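Local structure of putative isohexenylglutaconyl-CoA hydratase (4ZU2) at residues 18-23 against 55-60; 61-66 against 110-115. The protein probably hydrates isohexenylglutaconyl-CoA, as a crotonase-family enzyme upregulated in citronellate-grown Pseudomonas aeruginosa. All blocks are in the same frame, centred on the assembly; numbering follows the deposited sequence.

Contact 1 (18-23 against 55-60); sequences LRITLN and LVLRGA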
ATOM      1  N   LEU A  18     -15.313 -24.263  -8.243  1.00 32.39           N
ATOM      2  CA  LEU A  18     -15.167 -24.368  -9.710  1.00 30.19           C
ATOM      3  C   LEU A  18     -13.690 -24.132 -10.072  1.00 31.94           C
ATOM      4  O   LEU A  18     -13.177 -23.025  -9.926  1.00 33.57           O
ATOM      5  CB  LEU A  18     -16.090 -23.399 -10.443  1.00 30.58           C
ATOM      6  CG  LEU A  18     -15.909 -23.231 -11.973  1.00 26.79           C
ATOM      7  CD1 LEU A  18     -16.080 -24.543 -12.727  1.00 27.45           C
ATOM      8  CD2 LEU A  18     -16.901 -22.225 -12.500  1.00 22.77           C
ATOM      9  N   ARG A  19     -12.997 -25.195 -10.463  1.00 26.38           N
ATOM     10  CA  ARG A  19     -11.642 -25.081 -10.980  1.00 27.30           C
ATOM     11  C   ARG A  19     -11.665 -24.739 -12.465  1.00 21.19           C
ATOM     12  O   ARG A  19     -12.409 -25.350 -13.219  1.00 24.30           O
ATOM     13  CB  ARG A  19     -10.913 -26.392 -10.819  1.00 28.23           C
ATOM     14  CG  ARG A  19     -10.387 -26.586  -9.445  1.00 36.88           C
ATOM     15  CD  ARG A  19     -11.169 -27.680  -8.696  1.00 46.37           C
ATOM     16  NE  ARG A  19     -10.718 -27.946  -7.322  1.00 43.40           N
ATOM     17  CZ  ARG A  19      -9.455 -28.134  -6.937  1.00 41.60           C
ATOM     18  NH1 ARG A  19      -8.430 -28.076  -7.775  1.00 40.98           N
ATOM     19  NH2 ARG A  19      -9.196 -28.380  -5.679  1.00 44.49           N
ATOM     20  N   ILE A  20     -10.811 -23.808 -12.879  1.00 20.44           N
ATOM     21  CA  ILE A  20     -10.801 -23.318 -14.264  1.00 26.43           C
ATOM     22  C   ILE A  20      -9.373 -23.356 -14.754  1.00 27.39           C
ATOM     23  O   ILE A  20      -8.503 -22.706 -14.178  1.00 24.02           O
ATOM     24  CB  ILE A  20     -11.295 -21.852 -14.369  1.00 28.87           C
ATOM     25  CG1 ILE A  20     -12.662 -21.667 -13.676  1.00 22.33           C
ATOM     26  CG2 ILE A  20     -11.337 -21.398 -15.856  1.00 23.17           C
ATOM     27  CD1 ILE A  20     -13.032 -20.248 -13.460  1.00 22.58           C
ATOM     28  N   THR A  21      -9.114 -24.117 -15.814  1.00 33.11           N
ATOM     29  CA  THR A  21      -7.734 -24.289 -16.265  1.00 29.86           C
ATOM     30  C   THR A  21      -7.552 -23.666 -17.635  1.00 23.78           C
ATOM     31  O   THR A  21      -8.304 -23.914 -18.567  1.00 27.33           O
ATOM     32  CB  THR A  21      -7.262 -25.768 -16.206  1.00 30.74           C
ATOM     33  OG1 THR A  21      -7.347 -26.224 -14.857  1.00 28.92           O
ATOM     34  CG2 THR A  21      -5.817 -25.914 -16.655  1.00 30.08           C
ATOM     35  N   LEU A  22      -6.572 -22.792 -17.720  1.00 17.36           N
ATOM     36  CA  LEU A  22      -6.263 -22.162 -18.979  1.00 20.58           C
ATOM     37  C   LEU A  22      -5.509 -23.236 -19.745  1.00 25.05           C
ATOM     38  O   LEU A  22      -4.520 -23.813 -19.249  1.00 27.36           O
ATOM     39  CB  LEU A  22      -5.389 -20.914 -18.783  1.00 16.20           C
ATOM     40  CG  LEU A  22      -5.809 -19.931 -17.671  1.00 24.70           C
ATOM     41  CD1 LEU A  22      -4.840 -18.766 -17.567  1.00 26.09           C
ATOM     42  CD2 LEU A  22      -7.194 -19.463 -17.870  1.00 24.94           C
ATOM     43  N   ASN A  23      -5.997 -23.504 -20.937  1.00 19.86           N
ATOM     44  CA  ASN A  23      -5.666 -24.720 -21.631  1.00 26.67           C
ATOM     45  C   ASN A  23      -5.300 -24.490 -23.096  1.00 32.42           C
ATOM     46  O   ASN A  23      -6.013 -24.894 -24.000  1.00 36.36           O
ATOM     47  CB  ASN A  23      -6.884 -25.658 -21.494  1.00 26.76           C
ATOM     48  CG  ASN A  23      -6.573 -27.095 -21.871  1.00 27.13           C
ATOM     49  OD1 ASN A  23      -7.450 -27.807 -22.324  1.00 36.61           O
ATOM     50  ND2 ASN A  23      -5.339 -27.522 -21.684  1.00 21.85           N
ATOM     51  N   LEU A  55     -13.241 -20.102  -6.834  1.00 19.02           N
ATOM     52  CA  LEU A  55     -12.729 -20.341  -8.158  1.00 24.52           C
ATOM     53  C   LEU A  55     -11.239 -20.551  -8.012  1.00 23.82           C
ATOM     54  O   LEU A  55     -10.571 -19.829  -7.256  1.00 29.28           O
ATOM     55  CB  LEU A  55     -13.002 -19.177  -9.104  1.00 18.89           C
ATOM     56  CG  LEU A  55     -14.474 -18.728  -9.139  1.00 24.05           C
ATOM     57  CD1 LEU A  55     -14.616 -17.359  -9.826  1.00 19.09           C
ATOM     58  CD2 LEU A  55     -15.366 -19.774  -9.792  1.00 25.72           C
ATOM     59  N   VAL A  56     -10.748 -21.582  -8.700  1.00 18.58           N
ATOM     60  CA  VAL A  56      -9.318 -21.837  -8.798  1.00 23.64           C
ATOM     61  C   VAL A  56      -8.926 -21.706 -10.263  1.00 22.46           C
ATOM     62  O   VAL A  56      -9.581 -22.197 -11.160  1.00 25.69           O
ATOM     63  CB  VAL A  56      -8.932 -23.196  -8.204  1.00 29.40           C
ATOM     64  CG1 VAL A  56      -7.435 -23.249  -8.003  1.00 29.75           C
ATOM     65  CG2 VAL A  56      -9.643 -23.408  -6.869  1.00 25.54           C
ATOM     66  N   LEU A  57      -7.885 -20.942 -10.471  1.00 20.05           N
ATOM     67  CA  LEU A  57      -7.526 -20.471 -11.745  1.00 22.29           C
ATOM     68  C   LEU A  57      -6.141 -21.008 -11.940  1.00 27.39           C
ATOM     69  O   LEU A  57      -5.258 -20.775 -11.117  1.00 25.49           O
ATOM     70  CB  LEU A  57      -7.530 -18.948 -11.754  1.00 25.12           C
ATOM     71  CG  LEU A  57      -7.263 -18.336 -13.122  1.00 30.25           C
ATOM     72  CD1 LEU A  57      -8.161 -18.915 -14.181  1.00 29.09           C
ATOM     73  CD2 LEU A  57      -7.424 -16.811 -13.049  1.00 31.34           C
ATOM     74  N   ARG A  58      -5.973 -21.769 -13.014  1.00 29.60           N
ATOM     75  CA  ARG A  58      -4.750 -22.528 -13.198  1.00 34.85           C
ATOM     76  C   ARG A  58      -4.418 -22.703 -14.681  1.00 27.23           C
ATOM     77  O   ARG A  58      -5.260 -22.519 -15.549  1.00 33.27           O
ATOM     78  CB  ARG A  58      -4.866 -23.895 -12.502  1.00 40.92           C
ATOM     79  CG  ARG A  58      -3.549 -24.386 -11.910  1.00 42.78           C
ATOM     80  CD  ARG A  58      -3.645 -25.769 -11.264  1.00 50.27           C
ATOM     81  NE  ARG A  58      -4.651 -26.637 -11.881  1.00 58.83           N
ATOM     82  CZ  ARG A  58      -5.635 -27.259 -11.225  1.00 64.53           C
ATOM     83  NH1 ARG A  58      -5.786 -27.143  -9.895  1.00 56.68           N
ATOM     84  NH2 ARG A  58      -6.478 -28.023 -11.917  1.00 68.30           N
ATOM     85  N   GLY A  59      -3.166 -23.050 -14.949  1.00 29.17           N
ATOM     86  CA  GLY A  59      -2.667 -23.170 -16.301  1.00 29.46           C
ATOM     87  C   GLY A  59      -2.256 -24.602 -16.616  1.00 33.21           C
ATOM     88  O   GLY A  59      -1.698 -25.309 -15.785  1.00 32.96           O
ATOM     89  N   ALA A  60      -2.560 -25.050 -17.826  1.00 36.23           N
ATOM     90  CA  ALA A  60      -2.209 -26.393 -18.204  1.00 32.15           C
ATOM     91  C   ALA A  60      -0.691 -26.490 -18.334  1.00 32.95           C
ATOM     92  O   ALA A  60      -0.023 -25.510 -18.697  1.00 31.68           O
ATOM     93  CB  ALA A  60      -2.875 -26.750 -19.485  1.00 33.98           C
TER
HETATM   94  O   HOH W   1      -6.704 -29.396 -14.831  1.00 48.81           O
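Leu18 to Leu22 pairs with Leu55 to Gly59 as neighbouring parallel strands of a beta-alpha-beta unit in the crotonase fold, with helix 33-47 as the crossover. Five backbone hydrogen bonds alternate along the pair. Ile20 donates to Val56 O and accepts from Arg58 N. The last bond is Ala60 N to Leu22 O at 2.7 Å.

The tight side is the apolar face of Leu18, Ile20, Leu22, Leu55 and Leu57. Leu55 CD2 sits against Leu18 CB at 3.8 Å. With CG anti to the backbone N (chi1 -175°), Leu57 sends CD1 to within 3.9 Å of Leu22 CD2. Helix 33-47 covers Leu18, Leu22 and Leu55.

The other face is more polar, and its two arginines are partly exposed. There the CG of Arg19 lies alongside Val56, 3.9 Å from its CB, and Leu197 of helix 190-205 touches both residues. Farther out the two guanidinium groups approach edge to edge, with planes 46° apart and NH1 of Arg19 3.5 Å from NH1 of Arg58. This like-charge pair is probably eased by Glu12, a long, weak partner of Arg58. One water bridges Thr21 OG1 and Arg58 NH2, at 3.2 Å from each.

Contact 2 (61-66 against 110-115); sequences DGHFCA and EGAVLG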
ATOM      1  N   ASP A  61      -0.149 -27.655 -17.964  1.00 34.86           N
ATOM      2  CA  ASP A  61       1.233 -28.040 -18.272  1.00 33.29           C
ATOM      3  C   ASP A  61       2.368 -27.255 -17.656  1.00 32.49           C
ATOM      4  O   ASP A  61       3.440 -27.172 -18.240  1.00 35.75           O
ATOM      5  CB  ASP A  61       1.414 -28.001 -19.769  1.00 44.11           C
ATOM      6  CG  ASP A  61       1.793 -29.312 -20.299  1.00 55.93           C
ATOM      7  OD1 ASP A  61       3.008 -29.593 -20.280  1.00 58.52           O
ATOM      8  OD2 ASP A  61       0.866 -30.068 -20.684  1.00 60.52           O
ATOM      9  N   GLY A  62       2.149 -26.658 -16.493  1.00 35.34           N
ATOM     10  CA  GLY A  62       3.225 -25.994 -15.784  1.00 35.88           C
ATOM     11  C   GLY A  62       3.505 -24.554 -16.204  1.00 34.45           C
ATOM     12  O   GLY A  62       4.584 -24.005 -15.962  1.00 34.31           O
ATOM     13  N   HIS A  63       2.539 -23.925 -16.850  1.00 35.57           N
ATOM     14  CA  HIS A  63       2.623 -22.487 -17.054  1.00 33.80           C
ATOM     15  C   HIS A  63       1.240 -21.906 -16.755  1.00 31.59           C
ATOM     16  O   HIS A  63       0.224 -22.528 -17.066  1.00 29.25           O
ATOM     17  CB  HIS A  63       3.077 -22.139 -18.482  1.00 33.17           C
ATOM     18  CG  HIS A  63       4.412 -22.698 -18.865  1.00 35.68           C
ATOM     19  ND1 HIS A  63       5.609 -22.168 -18.418  1.00 37.98           N
ATOM     20  CD2 HIS A  63       4.750 -23.735 -19.673  1.00 35.87           C
ATOM     21  CE1 HIS A  63       6.613 -22.860 -18.918  1.00 35.55           C
ATOM     22  NE2 HIS A  63       6.121 -23.816 -19.689  1.00 33.79           N
ATOM     23  N   PHE A  64       1.197 -20.710 -16.182  1.00 32.23           N
ATOM     24  CA  PHE A  64      -0.075 -20.080 -15.865  1.00 25.93           C
ATOM     25  C   PHE A  64      -0.642 -19.362 -17.084  1.00 17.04           C
ATOM     26  O   PHE A  64      -1.689 -19.717 -17.606  1.00 20.80           O
ATOM     27  CB  PHE A  64       0.123 -19.100 -14.695  1.00 25.84           C
ATOM     28  CG  PHE A  64      -1.121 -18.401 -14.275  1.00 24.25           C
ATOM     29  CD1 PHE A  64      -2.173 -19.113 -13.732  1.00 25.25           C
ATOM     30  CD2 PHE A  64      -1.228 -17.012 -14.396  1.00 26.67           C
ATOM     31  CE1 PHE A  64      -3.335 -18.457 -13.326  1.00 31.13           C
ATOM     32  CE2 PHE A  64      -2.374 -16.339 -13.983  1.00 19.58           C
ATOM     33  CZ  PHE A  64      -3.427 -17.046 -13.456  1.00 26.57           C
ATOM     34  N   CYS A  65       0.051 -18.336 -17.528  1.00 18.90           N
ATOM     35  CA  CYS A  65      -0.345 -17.634 -18.741  1.00 21.64           C
ATOM     36  C   CYS A  65       0.781 -16.704 -19.158  1.00 24.03           C
ATOM     37  O   CYS A  65       1.240 -15.871 -18.406  1.00 32.07           O
ATOM     38  CB  CYS A  65      -1.677 -16.884 -18.597  1.00 15.40           C
ATOM     39  SG  CYS A  65      -1.928 -15.607 -19.917  1.00 20.77           S
ATOM     40  N   ALA A  66       1.212 -16.875 -20.392  1.00 25.99           N
ATOM     41  CA  ALA A  66       2.368 -16.179 -20.917  1.00 26.72           C
ATOM     42  C   ALA A  66       2.130 -14.812 -21.535  1.00 22.42           C
ATOM     43  O   ALA A  66       3.070 -14.200 -21.981  1.00 27.33           O
ATOM     44  CB  ALA A  66       3.061 -17.086 -21.939  1.00 33.10           C
ATOM     45  N   GLU A 110       2.225 -21.102 -11.939  1.00 25.51           N
ATOM     46  CA  GLU A 110       3.424 -21.885 -12.184  1.00 26.70           C
ATOM     47  C   GLU A 110       4.018 -21.373 -13.460  1.00 24.97           C
ATOM     48  O   GLU A 110       3.290 -20.910 -14.313  1.00 24.45           O
ATOM     49  CB  GLU A 110       3.065 -23.342 -12.377  1.00 25.37           C
ATOM     50  CG  GLU A 110       2.324 -23.931 -11.231  1.00 23.52           C
ATOM     51  CD  GLU A 110       1.866 -25.324 -11.541  1.00 39.55           C
ATOM     52  OE1 GLU A 110       2.678 -26.273 -11.338  1.00 43.25           O
ATOM     53  OE2 GLU A 110       0.707 -25.447 -12.029  1.00 39.83           O
ATOM     54  N   GLY A 111       5.340 -21.478 -13.578  1.00 29.92           N
ATOM     55  CA  GLY A 111       6.067 -21.166 -14.801  1.00 30.16           C
ATOM     56  C   GLY A 111       5.861 -19.727 -15.222  1.00 27.59           C
ATOM     57  O   GLY A 111       6.050 -18.822 -14.420  1.00 27.59           O
ATOM     58  N   ALA A 112       5.421 -19.521 -16.460  1.00 17.48           N
ATOM     59  CA  ALA A 112       5.275 -18.159 -16.984  1.00 23.62           C
ATOM     60  C   ALA A 112       4.012 -17.450 -16.478  1.00 23.88           C
ATOM     61  O   ALA A 112       2.876 -17.933 -16.654  1.00 25.97           O
ATOM     62  CB  ALA A 112       5.306 -18.181 -18.517  1.00 21.29           C
ATOM     63  N   VAL A 113       4.241 -16.308 -15.845  1.00 21.67           N
ATOM     64  CA  VAL A 113       3.179 -15.418 -15.345  1.00 22.73           C
ATOM     65  C   VAL A 113       3.485 -14.006 -15.871  1.00 19.24           C
ATOM     66  O   VAL A 113       4.063 -13.172 -15.177  1.00 24.06           O
ATOM     67  CB  VAL A 113       3.157 -15.410 -13.816  1.00 22.71           C
ATOM     68  CG1 VAL A 113       1.916 -14.715 -13.296  1.00 19.60           C
ATOM     69  CG2 VAL A 113       3.262 -16.818 -13.259  1.00 24.58           C
ATOM     70  N   LEU A 114       3.202 -13.787 -17.144  1.00 20.05           N
ATOM     71  CA  LEU A 114       3.716 -12.612 -17.867  1.00 16.14           C
ATOM     72  C   LEU A 114       2.635 -11.780 -18.575  1.00 19.33           C
ATOM     73  O   LEU A 114       1.711 -12.342 -19.183  1.00 15.74           O
ATOM     74  CB  LEU A 114       4.654 -13.063 -18.968  1.00 17.46           C
ATOM     75  CG  LEU A 114       5.876 -13.911 -18.614  1.00 13.58           C
ATOM     76  CD1 LEU A 114       6.589 -14.310 -19.893  1.00 22.15           C
ATOM     77  CD2 LEU A 114       6.837 -13.161 -17.679  1.00 16.62           C
ATOM     78  N   GLY A 115       2.805 -10.459 -18.544  1.00 19.06           N
ATOM     79  CA  GLY A 115       1.896  -9.537 -19.199  1.00 26.06           C
ATOM     80  C   GLY A 115       0.493  -9.742 -18.678  1.00 22.05           C
ATOM     81  O   GLY A 115       0.270  -9.806 -17.490  1.00 29.05           O
TER
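His63 to Ala66 runs alongside Gly111 to Leu114 in nearly the same direction, the end-to-end lines of 62-66 and 110-114 lying 7° apart. In this part of the crotonase fold, a loop following strand 54-59 meets the short strand 112-114 through a single beta bridge, Cys65 with Val113. Cys65 N donates to Ala112 O at 3.0 Å. Cys65 O accepts from Leu114 N at 3.1 Å in a nearly straight bond. Ala112 O also receives a weak bond from Phe64 N. The same N-H makes a second weak bond to Glu110 O, so it is shared between two carbonyls. Gly111 has positive phi, and its CA comes 3.4 Å from Gly62 O in a CA-H...O contact. In crotonases, backbone N-H groups from these two chain regions form the oxyanion hole, so the pairing probably helps shape that site.

His63 is the side chain that hydrogen-bonds across the contact. Its CG lies beside the backbone N (chi1 -59°), and this brings the ring to the start of strand 112-114. Phe64 CB starts toward 110-115, but the ring turns away. Its CB rests 3.6 Å from Ala112 O, and its ring passes Val113 at a slant, CD2 being 4.0 Å from CG1. At the far end, Leu114 CB packs on Ala66 O at 3.6 Å. Gly115 follows as the N-cap of helix 116-121. Asn29 ND2 binds His63 O from outside the two segments. The His63 ring accepts at its edge: Ala112 N lies 3.3 Å from His63 ND1, only 2° out of the ring plane.

Contact 1 closes before contact 2 opens, and segment 61-66 follows directly on 55-60. Their centres are 12 Å apart. Contact 1 belongs to the six-stranded sheet. Contact 2 leads from the end of strand 54-59 to strand 112-114 at the edge of the three-stranded sheet, so the loop after strand 54-59 ties the six-stranded sheet to the three-stranded one through hydrogen bonds. The contacts also touch: Leu22 CD1 lies 3.3 Å from Phe64 O, and Phe64 CE1 lies 3.7 Å from Leu57 O. Asn29 donates to both Ala60 O and His63 O. The loop 61-66 is therefore held against both sheets, which probably helps position the oxyanion-hole region that crotonases form here.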